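PDB 1NFG: D-hydantoinase from Ralstonia pickettii, which probably catalyses the stereospecific hydrolysis of the cyclic amide bond of D-hydantoin derivatives, with two zinc ions bound in each subunit. Local coordinates for residues 76-81 against 114-119; 181-186 against 285-290. One frame throughout, in Å; residues are numbered along the deposited sequence.

How the contacts relate
From the N terminus, the chain reaches helix 73-82, and contact 1 then closes a loop of 32 residues by bringing 114-119 back against that helix. Strand 85-93 and helix 100-111 lie in the intervening loop, so the contact joins one helix of the TIM barrel to the entry of its strand 118-124. Contact 2 opens later, just after strand 178-180, and 98 residues separate 181-186 from 285-290, the loop ahead of helix 292-303. The two loops follow in series, neither enclosing nor crossing the other. The centres of the two contacts are about 28 Å apart on opposite sides of the chain's centre: contact 1 is structural packing, contact 2 part of the zinc site.

Contact 1 of 2, residues 76-81 against 114-119; sequences ATVAAA and KSAIDY
T77 and A116 mark the closest approach of the two backbones, with 5.1 Å between their CA atoms. Segment 76-81 is helical, with the bonds A80 N to A76 O and A81 N to T77 O both formed, while 114-117 is irregular chain that runs into the strand beginning at D118. What crosses between them is one hydrogen bond from backbone to side chain: the amide N of A116 donates to OG1 of T77 at 2.9 Å, nearly straight at 172°. With chi1 at 51°, OG1 of T77 is held between its own N and carbonyl carbon, where it hydrogen-bonds the carbonyl O of F73, and also that of A74, about one turn earlier, so its one proton would be shared between them while the oxygen accepts from A116.

The other branch of T77 is apolar. CG2 lies beside CB of S115 and, at 3.9 Å, CG1 of I117, and the T77 and I117 side chains cross obliquely. I117 lays its two branches on different residues of the helix: its CD1 reaches CB of A80 at 3.6 Å, whereas CG2 sits 3.8 Å from CB of A81 and also near the carbonyl O of T77. On another part of the helix, CG2 of V78 touches CB of A116, with Y440 packing on both residues. I88 of strand 85-93 and I434 of strand 432-436 add to the cover over I117.

The small side chains of A80, A81 and A116 are consistent with the close approach of loop and helix, and T77 works in two ways. Its hydroxyl satisfies a buried loop amide and is itself tied to the helix backbone; its methyl joins the hydrophobic packing. The turn before strand 118-124 is thus fixed to helix 73-82 by a single polar bond set among apolar contacts.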
loop_
_atom_site.group_PDB
_atom_site.type_symbol
_atom_site.label_atom_id
_atom_site.label_comp_id
_atom_site.label_asym_id
_atom_site.label_seq_id
_atom_site.Cartn_x
_atom_site.Cartn_y
_atom_site.Cartn_z
ATOM N N ALA A 76 7.794 -40.858 12.909
ATOM C CA ALA A 76 8.069 -39.542 12.343
ATOM C C ALA A 76 9.498 -39.082 12.608
ATOM O O ALA A 76 10.208 -38.697 11.675
ATOM C CB ALA A 76 7.073 -38.513 12.887
ATOM N N THR A 77 9.918 -39.119 13.875
ATOM C CA THR A 77 11.269 -38.695 14.239
ATOM C C THR A 77 12.334 -39.478 13.485
ATOM O O THR A 77 13.407 -38.954 13.204
ATOM C CB THR A 77 11.533 -38.836 15.750
ATOM O OG1 THR A 77 11.175 -40.155 16.178
ATOM C CG2 THR A 77 10.735 -37.800 16.530
ATOM N N VAL A 78 12.051 -40.730 13.153
ATOM C CA VAL A 78 13.026 -41.508 12.409
ATOM C C VAL A 78 13.131 -40.922 11.007
ATOM O O VAL A 78 14.233 -40.763 10.475
ATOM C CB VAL A 78 12.631 -43.011 12.328
ATOM C CG1 VAL A 78 13.490 -43.742 11.289
ATOM C CG2 VAL A 78 12.824 -43.660 13.694
ATOM N N ALA A 79 11.984 -40.596 10.415
ATOM C CA ALA A 79 11.957 -40.011 9.079
ATOM C C ALA A 79 12.657 -38.652 9.128
ATOM O O ALA A 79 13.426 -38.294 8.233
ATOM C CB ALA A 79 10.522 -39.849 8.605
ATOM N N ALA A 80 12.397 -37.903 10.194
ATOM C CA ALA A 80 13.010 -36.598 10.361
ATOM C C ALA A 80 14.533 -36.729 10.299
ATOM O O ALA A 80 15.201 -35.984 9.577
ATOM C CB ALA A 80 12.586 -35.988 11.691
ATOM N N ALA A 81 15.075 -37.680 11.050
ATOM C CA ALA A 81 16.517 -37.896 11.090
ATOM C C ALA A 81 17.059 -38.227 9.711
ATOM O O ALA A 81 18.069 -37.673 9.282
ATOM C CB ALA A 81 16.850 -39.020 12.058
ATOM N N LYS A 114 10.815 -42.648 22.934
ATOM C CA LYS A 114 10.385 -43.092 21.608
ATOM C C LYS A 114 10.830 -42.203 20.451
ATOM O O LYS A 114 10.698 -42.594 19.286
ATOM C CB LYS A 114 8.864 -43.239 21.582
ATOM C CG LYS A 114 8.307 -43.970 22.790
ATOM C CD LYS A 114 6.802 -44.099 22.708
ATOM C CE LYS A 114 6.200 -44.529 24.038
ATOM N NZ LYS A 114 4.739 -44.767 23.896
ATOM N N SER A 115 11.356 -41.019 20.767
ATOM C CA SER A 115 11.826 -40.068 19.753
ATOM C C SER A 115 13.245 -40.338 19.287
ATOM O O SER A 115 14.173 -40.367 20.100
ATOM C CB SER A 115 11.794 -38.642 20.295
ATOM O OG SER A 115 10.477 -38.243 20.596
ATOM N N ALA A 116 13.418 -40.511 17.979
ATOM C CA ALA A 116 14.744 -40.751 17.421
ATOM C C ALA A 116 15.606 -39.494 17.558
ATOM O O ALA A 116 16.833 -39.588 17.633
ATOM C CB ALA A 116 14.636 -41.147 15.959
ATOM N N ILE A 117 14.957 -38.328 17.600
ATOM C CA ILE A 117 15.652 -37.043 17.707
ATOM C C ILE A 117 15.069 -36.203 18.838
ATOM O O ILE A 117 14.019 -36.531 19.387
ATOM C CB ILE A 117 15.533 -36.231 16.396
ATOM C CG1 ILE A 117 14.070 -35.805 16.194
ATOM C CG2 ILE A 117 16.022 -37.069 15.215
ATOM C CD1 ILE A 117 13.782 -35.031 14.915
ATOM N N ASP A 118 15.756 -35.111 19.170
ATOM C CA ASP A 118 15.324 -34.214 20.237
ATOM C C ASP A 118 14.033 -33.485 19.873
ATOM O O ASP A 118 13.713 -33.319 18.693
ATOM C CB ASP A 118 16.452 -33.231 20.572
ATOM C CG ASP A 118 17.590 -33.898 21.350
ATOM O OD1 ASP A 118 17.638 -35.146 21.361
ATOM O OD2 ASP A 118 18.431 -33.188 21.947
ATOM N N TYR A 119 13.288 -33.058 20.890
ATOM C CA TYR A 119 12.008 -32.398 20.659
ATOM C C TYR A 119 11.582 -31.453 21.777
ATOM O O TYR A 119 11.954 -31.634 22.939
ATOM C CB TYR A 119 10.925 -33.462 20.475
ATOM C CG TYR A 119 10.798 -34.374 21.676
ATOM C CD1 TYR A 119 10.073 -33.983 22.802
ATOM C CD2 TYR A 119 11.486 -35.589 21.726
ATOM C CE1 TYR A 119 10.044 -34.774 23.955
ATOM C CE2 TYR A 119 11.465 -36.387 22.873
ATOM C CZ TYR A 119 10.746 -35.971 23.982
ATOM O OH TYR A 119 10.747 -36.745 25.121
#

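Contact 2 of 2, residues 181-186 against 285-290. With ZN (zinc ion), chain F.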
loop_
_atom_site.group_PDB
_atom_site.type_symbol
_atom_site.label_atom_id
_atom_site.label_comp_id
_atom_site.label_asym_id
_atom_site.label_seq_id
_atom_site.Cartn_x
_atom_site.Cartn_y
_atom_site.Cartn_z
ATOM N N HIS A 181 -3.003 -19.891 13.760
ATOM C CA HIS A 181 -3.436 -20.417 12.473
ATOM C C HIS A 181 -4.453 -19.355 12.050
ATOM O O HIS A 181 -5.543 -19.280 12.615
ATOM C CB HIS A 181 -4.121 -21.764 12.679
ATOM C CG HIS A 181 -4.797 -22.297 11.458
ATOM N ND1 HIS A 181 -4.326 -23.390 10.766
ATOM C CD2 HIS A 181 -5.922 -21.901 10.815
ATOM C CE1 HIS A 181 -5.133 -23.649 9.752
ATOM N NE2 HIS A 181 -6.110 -22.759 9.759
ATOM N N ALA A 182 -4.096 -18.527 11.073
ATOM C CA ALA A 182 -4.978 -17.441 10.659
ATOM C C ALA A 182 -5.848 -17.635 9.423
ATOM O O ALA A 182 -5.417 -17.440 8.289
ATOM C CB ALA A 182 -4.166 -16.149 10.522
ATOM N N GLU A 183 -7.091 -18.011 9.667
ATOM C CA GLU A 183 -8.082 -18.179 8.616
ATOM C C GLU A 183 -9.387 -17.789 9.269
ATOM O O GLU A 183 -9.571 -18.031 10.462
ATOM C CB GLU A 183 -8.185 -19.624 8.167
ATOM C CG GLU A 183 -7.298 -19.997 7.026
ATOM C CD GLU A 183 -7.543 -21.418 6.616
ATOM O OE1 GLU A 183 -7.561 -22.265 7.527
ATOM O OE2 GLU A 183 -7.720 -21.698 5.413
ATOM N N ASN A 184 -10.279 -17.162 8.513
ATOM C CA ASN A 184 -11.565 -16.802 9.075
ATOM C C ASN A 184 -12.440 -18.036 8.898
ATOM O O ASN A 184 -12.956 -18.307 7.803
ATOM C CB ASN A 184 -12.172 -15.605 8.359
ATOM C CG ASN A 184 -13.498 -15.198 8.958
ATOM O OD1 ASN A 184 -14.463 -15.971 8.924
ATOM N ND2 ASN A 184 -13.558 -13.991 9.525
ATOM N N GLY A 185 -12.572 -18.787 9.992
ATOM C CA GLY A 185 -13.341 -20.019 9.991
ATOM C C GLY A 185 -14.769 -19.890 9.524
ATOM O O GLY A 185 -15.252 -20.713 8.746
ATOM N N ASP A 186 -15.451 -18.857 9.997
ATOM C CA ASP A 186 -16.828 -18.644 9.608
ATOM C C ASP A 186 -16.918 -18.393 8.115
ATOM O O ASP A 186 -17.780 -18.958 7.439
ATOM C CB ASP A 186 -17.413 -17.485 10.404
ATOM C CG ASP A 186 -17.339 -17.731 11.896
ATOM O OD1 ASP A 186 -17.611 -18.882 12.306
ATOM O OD2 ASP A 186 -17.015 -16.789 12.651
ATOM N N PHE A 285 -4.579 -29.843 2.309
ATOM C CA PHE A 285 -3.984 -29.341 3.540
ATOM C C PHE A 285 -4.457 -27.905 3.697
ATOM O O PHE A 285 -4.989 -27.318 2.753
ATOM C CB PHE A 285 -2.456 -29.431 3.506
ATOM C CG PHE A 285 -1.844 -29.002 2.211
ATOM C CD1 PHE A 285 -1.792 -27.661 1.859
ATOM C CD2 PHE A 285 -1.311 -29.948 1.342
ATOM C CE1 PHE A 285 -1.216 -27.271 0.662
ATOM C CE2 PHE A 285 -0.732 -29.569 0.145
ATOM C CZ PHE A 285 -0.683 -28.228 -0.199
ATOM N N THR A 286 -4.267 -27.347 4.886
ATOM C CA THR A 286 -4.733 -26.003 5.169
ATOM C C THR A 286 -3.669 -25.077 5.753
ATOM O O THR A 286 -2.895 -25.485 6.615
ATOM C CB THR A 286 -5.925 -26.076 6.145
ATOM O OG1 THR A 286 -6.992 -26.809 5.529
ATOM C CG2 THR A 286 -6.408 -24.686 6.531
ATOM N N PRO A 287 -3.619 -23.814 5.285
ATOM C CA PRO A 287 -4.502 -23.260 4.254
ATOM C C PRO A 287 -4.309 -23.990 2.930
ATOM O O PRO A 287 -3.350 -24.745 2.764
ATOM C CB PRO A 287 -4.084 -21.800 4.200
ATOM C CG PRO A 287 -3.771 -21.510 5.629
ATOM C CD PRO A 287 -2.942 -22.723 6.014
ATOM N N PRO A 288 -5.212 -23.769 1.965
ATOM C CA PRO A 288 -5.125 -24.432 0.659
ATOM C C PRO A 288 -3.896 -24.066 -0.161
ATOM O O PRO A 288 -3.327 -22.986 -0.003
ATOM C CB PRO A 288 -6.407 -23.981 -0.052
ATOM C CG PRO A 288 -7.301 -23.532 1.047
ATOM C CD PRO A 288 -6.366 -22.857 2.001
ATOM N N ALA A 289 -3.505 -24.976 -1.050
ATOM C CA ALA A 289 -2.383 -24.739 -1.943
ATOM C C ALA A 289 -2.787 -23.534 -2.791
ATOM O O ALA A 289 -3.934 -23.438 -3.235
ATOM C CB ALA A 289 -2.160 -25.944 -2.827
ATOM N N ARG A 290 -1.850 -22.623 -3.022
ATOM C CA ARG A 290 -2.138 -21.426 -3.798
ATOM C C ARG A 290 -1.759 -21.519 -5.277
ATOM O O ARG A 290 -2.076 -22.502 -5.944
ATOM C CB ARG A 290 -1.445 -20.238 -3.143
ATOM C CG ARG A 290 -1.807 -20.069 -1.674
ATOM C CD ARG A 290 -3.314 -20.082 -1.475
ATOM N NE ARG A 290 -3.692 -19.635 -0.139
ATOM C CZ ARG A 290 -4.937 -19.650 0.329
ATOM N NH1 ARG A 290 -5.933 -20.092 -0.432
ATOM N NH2 ARG A 290 -5.187 -19.219 1.558
HETATM ZN ZN ZN F . -2.555 -24.988 10.752
HETATM O O HOH W 1 -7.523 -19.648 3.433
HETATM O O HOH W 2 -2.643 -26.688 9.384
#
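H181 and T286 meet nearly at right angles, the CG2 methyl of T286 lying in the plane of the imidazole at its edge, 3.6 Å from CE1 of H181. With CG anti to the backbone N (chi1 171°) and the ring turned by chi2 110°, ND1 of H181 binds the zinc ion at 2.4 Å. Water 2 binds the same metal and donates to the carbonyl O of T286 at 3.0 Å, so the two segments are also linked through the metal's own ligand. NE2 of H181 donates to OE1 of E183 at 2.7 Å, a second-shell bond that would fix the turn of the ring; the exact place of that oxygen is less sure. R210 forms a salt bridge with the same carboxylate.

From that bond the carboxylate of E183 also reaches along P287 and P288. Its CD is 3.9 Å from CG of P287, and OE2 lies 3.8 Å from CD of P288; the peptide bond before P287 is cis, which probably helps turn the chain here. Water 1 donates to OE2 of E183 at 2.9 Å and accepts from NH2 of R290, which is itself salt-bridged to E215. OG1 of T286 is hydrogen-bonded to OD1 of N335, and both residues probably bind substrate, as in related enzymes.

H237 is another ligand of this zinc, and the carbamylated K148 joins the two metals. H181 follows strand 178-180 of the barrel, and N184 caps helix 185-197. Helix 204-208 touches T286 and P288, and helix 212-229 packs on P287, so the loop 285-290 is held between these helices and the zinc site.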